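Local coordinates for SmhB (Serratia marcescens, PDB 6ZZ5), which is one component of Smh, a tripartite alpha-pore-forming toxin, here in its soluble form, at residues 135-140 and 262-267; 32-37 and 52-57. All blocks are in the same frame, centred on the assembly; numbering follows the deposited sequence.

Contact 1 of 2, residues 135-140 and 262-267; sequences IIDSNN and SGYRGL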
loop_
_atom_site.group_PDB
_atom_site.type_symbol
_atom_site.label_atom_id
_atom_site.label_comp_id
_atom_site.label_asym_id
_atom_site.label_seq_id
_atom_site.Cartn_x
_atom_site.Cartn_y
_atom_site.Cartn_z
ATOM N N ILE A 135 2.228 10.952 -11.089
ATOM C CA ILE A 135 1.209 11.295 -12.133
ATOM C C ILE A 135 1.985 11.922 -13.305
ATOM O O ILE A 135 1.866 11.434 -14.461
ATOM C CB ILE A 135 0.089 12.194 -11.605
ATOM C CG1 ILE A 135 -0.790 11.412 -10.636
ATOM C CG2 ILE A 135 -0.741 12.769 -12.763
ATOM C CD1 ILE A 135 -1.695 12.245 -9.796
ATOM N N ILE A 136 2.851 12.891 -12.997
ATOM C CA ILE A 136 3.566 13.655 -14.053
ATOM C C ILE A 136 4.482 12.649 -14.750
ATOM O O ILE A 136 4.461 12.542 -16.031
ATOM C CB ILE A 136 4.296 14.851 -13.424
ATOM C CG1 ILE A 136 3.318 15.896 -12.875
ATOM C CG2 ILE A 136 5.253 15.515 -14.404
ATOM C CD1 ILE A 136 3.878 16.668 -11.673
ATOM N N ASP A 137 5.307 11.973 -13.966
ATOM C CA ASP A 137 6.409 11.160 -14.551
ATOM C C ASP A 137 5.798 9.990 -15.334
ATOM O O ASP A 137 6.270 9.730 -16.437
ATOM C CB ASP A 137 7.483 10.727 -13.527
ATOM C CG ASP A 137 8.384 11.842 -13.020
ATOM O OD1 ASP A 137 8.403 12.930 -13.623
ATOM O OD2 ASP A 137 8.969 11.655 -11.960
ATOM N N SER A 138 4.796 9.276 -14.816
ATOM C CA SER A 138 4.232 8.098 -15.508
ATOM C C SER A 138 3.525 8.565 -16.792
ATOM O O SER A 138 3.631 7.842 -17.799
ATOM C CB SER A 138 3.293 7.278 -14.625
ATOM O OG SER A 138 2.185 8.049 -14.269
ATOM N N ASN A 139 2.922 9.761 -16.812
ATOM C CA ASN A 139 2.260 10.250 -18.046
ATOM C C ASN A 139 3.331 10.628 -19.081
ATOM O O ASN A 139 3.159 10.266 -20.257
ATOM C CB ASN A 139 1.236 11.353 -17.807
ATOM C CG ASN A 139 -0.071 10.741 -17.316
ATOM O OD1 ASN A 139 -0.892 10.359 -18.155
ATOM N ND2 ASN A 139 -0.290 10.685 -15.989
ATOM N N ASN A 140 4.370 11.356 -18.682
ATOM C CA ASN A 140 5.462 11.726 -19.630
ATOM C C ASN A 140 6.133 10.458 -20.194
ATOM O O ASN A 140 6.433 10.470 -21.370
ATOM C CB ASN A 140 6.444 12.727 -19.017
ATOM C CG ASN A 140 5.860 14.118 -19.091
ATOM O OD1 ASN A 140 5.521 14.609 -20.169
ATOM N ND2 ASN A 140 5.690 14.766 -17.967
ATOM N N SER A 262 3.170 0.377 -18.062
ATOM C CA SER A 262 2.055 -0.154 -17.239
ATOM C C SER A 262 2.555 -0.247 -15.800
ATOM O O SER A 262 1.783 0.093 -14.946
ATOM C CB SER A 262 1.547 -1.488 -17.708
ATOM O OG SER A 262 1.070 -1.391 -19.037
ATOM N N GLY A 263 3.831 -0.618 -15.601
ATOM C CA GLY A 263 4.430 -0.695 -14.260
ATOM C C GLY A 263 4.531 0.682 -13.622
ATOM O O GLY A 263 4.322 0.790 -12.417
ATOM N N TYR A 264 4.881 1.696 -14.402
ATOM C CA TYR A 264 5.065 3.072 -13.919
ATOM C C TYR A 264 3.675 3.620 -13.552
ATOM O O TYR A 264 3.505 4.215 -12.452
ATOM C CB TYR A 264 5.820 3.886 -14.968
ATOM C CG TYR A 264 6.682 5.029 -14.491
ATOM C CD1 TYR A 264 6.515 5.616 -13.253
ATOM C CD2 TYR A 264 7.697 5.508 -15.287
ATOM C CE1 TYR A 264 7.320 6.642 -12.817
ATOM C CE2 TYR A 264 8.567 6.499 -14.831
ATOM C CZ TYR A 264 8.370 7.076 -13.604
ATOM O OH TYR A 264 9.189 8.050 -13.139
ATOM N N ARG A 265 2.691 3.423 -14.429
ATOM C CA ARG A 265 1.291 3.860 -14.150
ATOM C C ARG A 265 0.762 3.105 -12.937
ATOM O O ARG A 265 0.108 3.736 -12.136
ATOM C CB ARG A 265 0.420 3.747 -15.410
ATOM C CG ARG A 265 0.755 4.934 -16.333
ATOM C CD ARG A 265 -0.085 5.111 -17.617
ATOM N NE ARG A 265 0.212 3.968 -18.468
ATOM C CZ ARG A 265 -0.533 2.875 -18.597
ATOM N NH1 ARG A 265 -1.663 2.783 -17.915
ATOM N NH2 ARG A 265 -0.128 1.901 -19.411
ATOM N N GLY A 266 1.047 1.806 -12.834
ATOM C CA GLY A 266 0.590 0.947 -11.713
ATOM C C GLY A 266 1.185 1.424 -10.394
ATOM O O GLY A 266 0.468 1.392 -9.335
ATOM N N LEU A 267 2.433 1.928 -10.423
ATOM C CA LEU A 267 3.074 2.485 -9.207
ATOM C C LEU A 267 2.308 3.760 -8.807
ATOM O O LEU A 267 1.983 3.914 -7.601
ATOM C CB LEU A 267 4.552 2.771 -9.455
ATOM C CG LEU A 267 5.294 3.407 -8.297
ATOM C CD1 LEU A 267 5.216 2.559 -7.033
ATOM C CD2 LEU A 267 6.725 3.697 -8.700
#

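Contact 2 of 2, residues 32-37 and 52-57; sequences QIPVDF and TGLGAA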
loop_
_atom_site.group_PDB
_atom_site.type_symbol
_atom_site.label_atom_id
_atom_site.label_comp_id
_atom_site.label_asym_id
_atom_site.label_seq_id
_atom_site.Cartn_x
_atom_site.Cartn_y
_atom_site.Cartn_z
ATOM N N GLN A 32 13.488 -4.239 -11.259
ATOM C CA GLN A 32 13.411 -4.180 -12.740
ATOM C C GLN A 32 14.803 -3.910 -13.297
ATOM O O GLN A 32 15.452 -2.916 -12.906
ATOM C CB GLN A 32 12.434 -3.099 -13.218
ATOM C CG GLN A 32 12.400 -2.952 -14.734
ATOM C CD GLN A 32 11.992 -4.225 -15.420
ATOM O OE1 GLN A 32 10.998 -4.833 -15.025
ATOM N NE2 GLN A 32 12.796 -4.647 -16.399
ATOM N N ILE A 33 15.274 -4.805 -14.146
ATOM C CA ILE A 33 16.560 -4.622 -14.856
ATOM C C ILE A 33 16.363 -3.589 -15.952
ATOM O O ILE A 33 15.307 -3.549 -16.612
ATOM C CB ILE A 33 17.106 -5.957 -15.413
ATOM C CG1 ILE A 33 18.536 -5.804 -15.922
ATOM C CG2 ILE A 33 16.235 -6.488 -16.502
ATOM C CD1 ILE A 33 19.266 -7.128 -16.149
ATOM N N PRO A 34 17.363 -2.699 -16.146
ATOM C CA PRO A 34 17.334 -1.739 -17.243
ATOM C C PRO A 34 17.267 -2.499 -18.565
ATOM O O PRO A 34 17.761 -3.633 -18.674
ATOM C CB PRO A 34 18.639 -0.935 -17.119
ATOM C CG PRO A 34 19.016 -1.117 -15.683
ATOM C CD PRO A 34 18.520 -2.488 -15.276
ATOM N N VAL A 35 16.578 -1.875 -19.513
ATOM C CA VAL A 35 16.319 -2.436 -20.844
ATOM C C VAL A 35 17.631 -2.332 -21.641
ATOM O O VAL A 35 18.480 -1.408 -21.458
ATOM C CB VAL A 35 15.117 -1.761 -21.545
ATOM C CG1 VAL A 35 13.886 -1.750 -20.687
ATOM C CG2 VAL A 35 15.425 -0.364 -22.056
ATOM N N ASP A 36 17.745 -3.235 -22.586
ATOM C CA ASP A 36 18.931 -3.398 -23.433
ATOM C C ASP A 36 18.407 -3.531 -24.869
ATOM O O ASP A 36 17.842 -4.570 -25.195
ATOM C CB ASP A 36 19.683 -4.640 -22.968
ATOM C CG ASP A 36 20.944 -4.875 -23.767
ATOM O OD1 ASP A 36 21.194 -4.072 -24.730
ATOM O OD2 ASP A 36 21.624 -5.881 -23.460
ATOM N N PHE A 37 18.540 -2.501 -25.677
ATOM C CA PHE A 37 18.158 -2.552 -27.101
ATOM C C PHE A 37 19.446 -2.600 -27.915
ATOM O O PHE A 37 19.429 -2.067 -29.013
ATOM C CB PHE A 37 17.332 -1.323 -27.467
ATOM C CG PHE A 37 15.989 -1.241 -26.812
ATOM C CD1 PHE A 37 15.453 -2.314 -26.114
ATOM C CD2 PHE A 37 15.280 -0.049 -26.878
ATOM C CE1 PHE A 37 14.235 -2.190 -25.469
ATOM C CE2 PHE A 37 14.049 0.068 -26.259
ATOM C CZ PHE A 37 13.518 -1.014 -25.572
ATOM N N THR A 52 16.286 6.108 -18.163
ATOM C CA THR A 52 16.177 7.365 -17.382
ATOM C C THR A 52 14.869 7.289 -16.610
ATOM O O THR A 52 14.876 7.551 -15.382
ATOM C CB THR A 52 16.261 8.625 -18.261
ATOM O OG1 THR A 52 17.565 8.571 -18.782
ATOM C CG2 THR A 52 16.033 9.940 -17.532
ATOM N N GLY A 53 13.777 6.968 -17.314
ATOM C CA GLY A 53 12.480 6.746 -16.651
ATOM C C GLY A 53 12.533 5.734 -15.525
ATOM O O GLY A 53 11.951 5.963 -14.424
ATOM N N LEU A 54 13.129 4.575 -15.786
ATOM C CA LEU A 54 13.238 3.510 -14.774
ATOM C C LEU A 54 14.039 4.012 -13.568
ATOM O O LEU A 54 13.622 3.698 -12.462
ATOM C CB LEU A 54 13.860 2.241 -15.370
ATOM C CG LEU A 54 14.165 1.128 -14.382
ATOM C CD1 LEU A 54 12.878 0.626 -13.682
ATOM C CD2 LEU A 54 14.879 -0.022 -15.095
ATOM N N GLY A 55 15.100 4.768 -13.774
ATOM C CA GLY A 55 15.857 5.366 -12.651
ATOM C C GLY A 55 14.979 6.246 -11.792
ATOM O O GLY A 55 15.099 6.209 -10.559
ATOM N N ALA A 56 14.124 7.053 -12.430
ATOM C CA ALA A 56 13.202 7.965 -11.726
ATOM C C ALA A 56 12.190 7.101 -10.963
ATOM O O ALA A 56 11.901 7.363 -9.775
ATOM C CB ALA A 56 12.540 8.925 -12.731
ATOM N N ALA A 57 11.672 6.045 -11.604
ATOM C CA ALA A 57 10.673 5.166 -10.953
ATOM C C ALA A 57 11.294 4.483 -9.720
ATOM O O ALA A 57 10.629 4.447 -8.652
ATOM C CB ALA A 57 10.165 4.170 -11.928
#

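Contact 1 of 2, residues 135-140 and 262-267
Tyr264 of helix 252-300 leans its ring against the backbone of helix 99-151 at Asp137 and Ser138. With CG anti to the backbone N (chi1 -151°), the ring is carried across to the other helix. CA of Ser138 sits over one face, 4.1 Å from the centroid of the Tyr264 ring, as a CH-pi contact. C of Asp137 lies over the same face, and both atoms are offset toward the rim. At the far end of the ring, OH of Tyr264 comes to 3.2 Å from CB of Asp137. The two side chains meet at a slant, with the carboxylate and ring planes 61° apart. OD2 of Asp137 turns instead to His60 of helix 44-92, which also touches Tyr264.

Arg265, next along the helix, uses its aliphatic part. Its CG lies 3.9 Å from CB of Ser138, and these two residues have the closest CA pair, 5.3 Å apart. The chain then bends at chi3, and NH1 forms a salt bridge with Asp167. The hydroxyl of Ser138 is folded back onto its own helix, where OG is hydrogen-bonded to Leu134 O.

The two segments run antiparallel at 163°, with axes 8.8 Å apart, within the long helical bundle of this HBL-family toxin component. The small side chain of Ser138 at the crossing is consistent with this close approach. No hydrogen bond links the two segments. They are joined by van der Waals and CH-pi contact, while the charged ends of Asp137 and Arg265 are held by His60 and Asp167, and Ser138 OG by its own helix.

Contact 2 of 2, residues 32-37 and 52-57
Leu54 of helix 44-92 points its side chain at the loop 32-37. CD1 lies against the aliphatic part of Gln32, 3.8 Å from CG of that residue and equally close to its CB. CD2 reaches mainly the backbone, 3.7 Å from Gln32 O and also 3.7 Å from CA of Pro34. The Leu54 and Gln32 side chains cross at about a right angle. Gln32 and Leu54 are both buried, and this is the tight part of the contact.

Gln32 has CG anti to its backbone N (chi1 176°) and bends at chi2. The bend brings the amide over the next peptide, where NE2 donates to Ile33 O at 2.7 Å, in the carbonyl plane and on a lone pair. The same nitrogen is hydrogen-bonded to Pro210 O, and OE1 accepts from the backbone N of Val212 and Met213. The amide is thus gripped at both ends, with its rotation fixed.

The segment belongs to the connection between helix 4-30 and helix 44-92, successive helices of the bundle. Leu54 lies nearly three turns into the second of them and packs back on the connection that leads to it. Met213, from the loop that holds the Gln32 amide, also touches Leu54.

The other side is looser. Pro34 is exposed, and its ring meets Leu54 at a longer range, with CG 4.3 Å from CD2 of Leu54. Ile33 is exposed too and turns its side chain away from the helix, although its carbonyl oxygen still comes within 3.9 Å of CD2 of Leu54.

The centres of contacts 1 and 2 are about 13 Å apart, on the same side of the chain's centre. They come in series: contact 2 closes on helix 44-92 before contact 1 opens on helix 99-151, the next helix. Contact 1 then spans about 120 residues, including helices and the small sheet, to reach helix 252-300. Tyr264 joins the two directly. Its CE2 lies 3.5 Å from Gly53 O, and its OH packs against Ala56 and Ala57. In the soluble form, contact 2 packs the connection between the early helices onto helix 44-92, and contact 1, with Tyr264, joins helices 44-92 and 99-151 to helix 252-300.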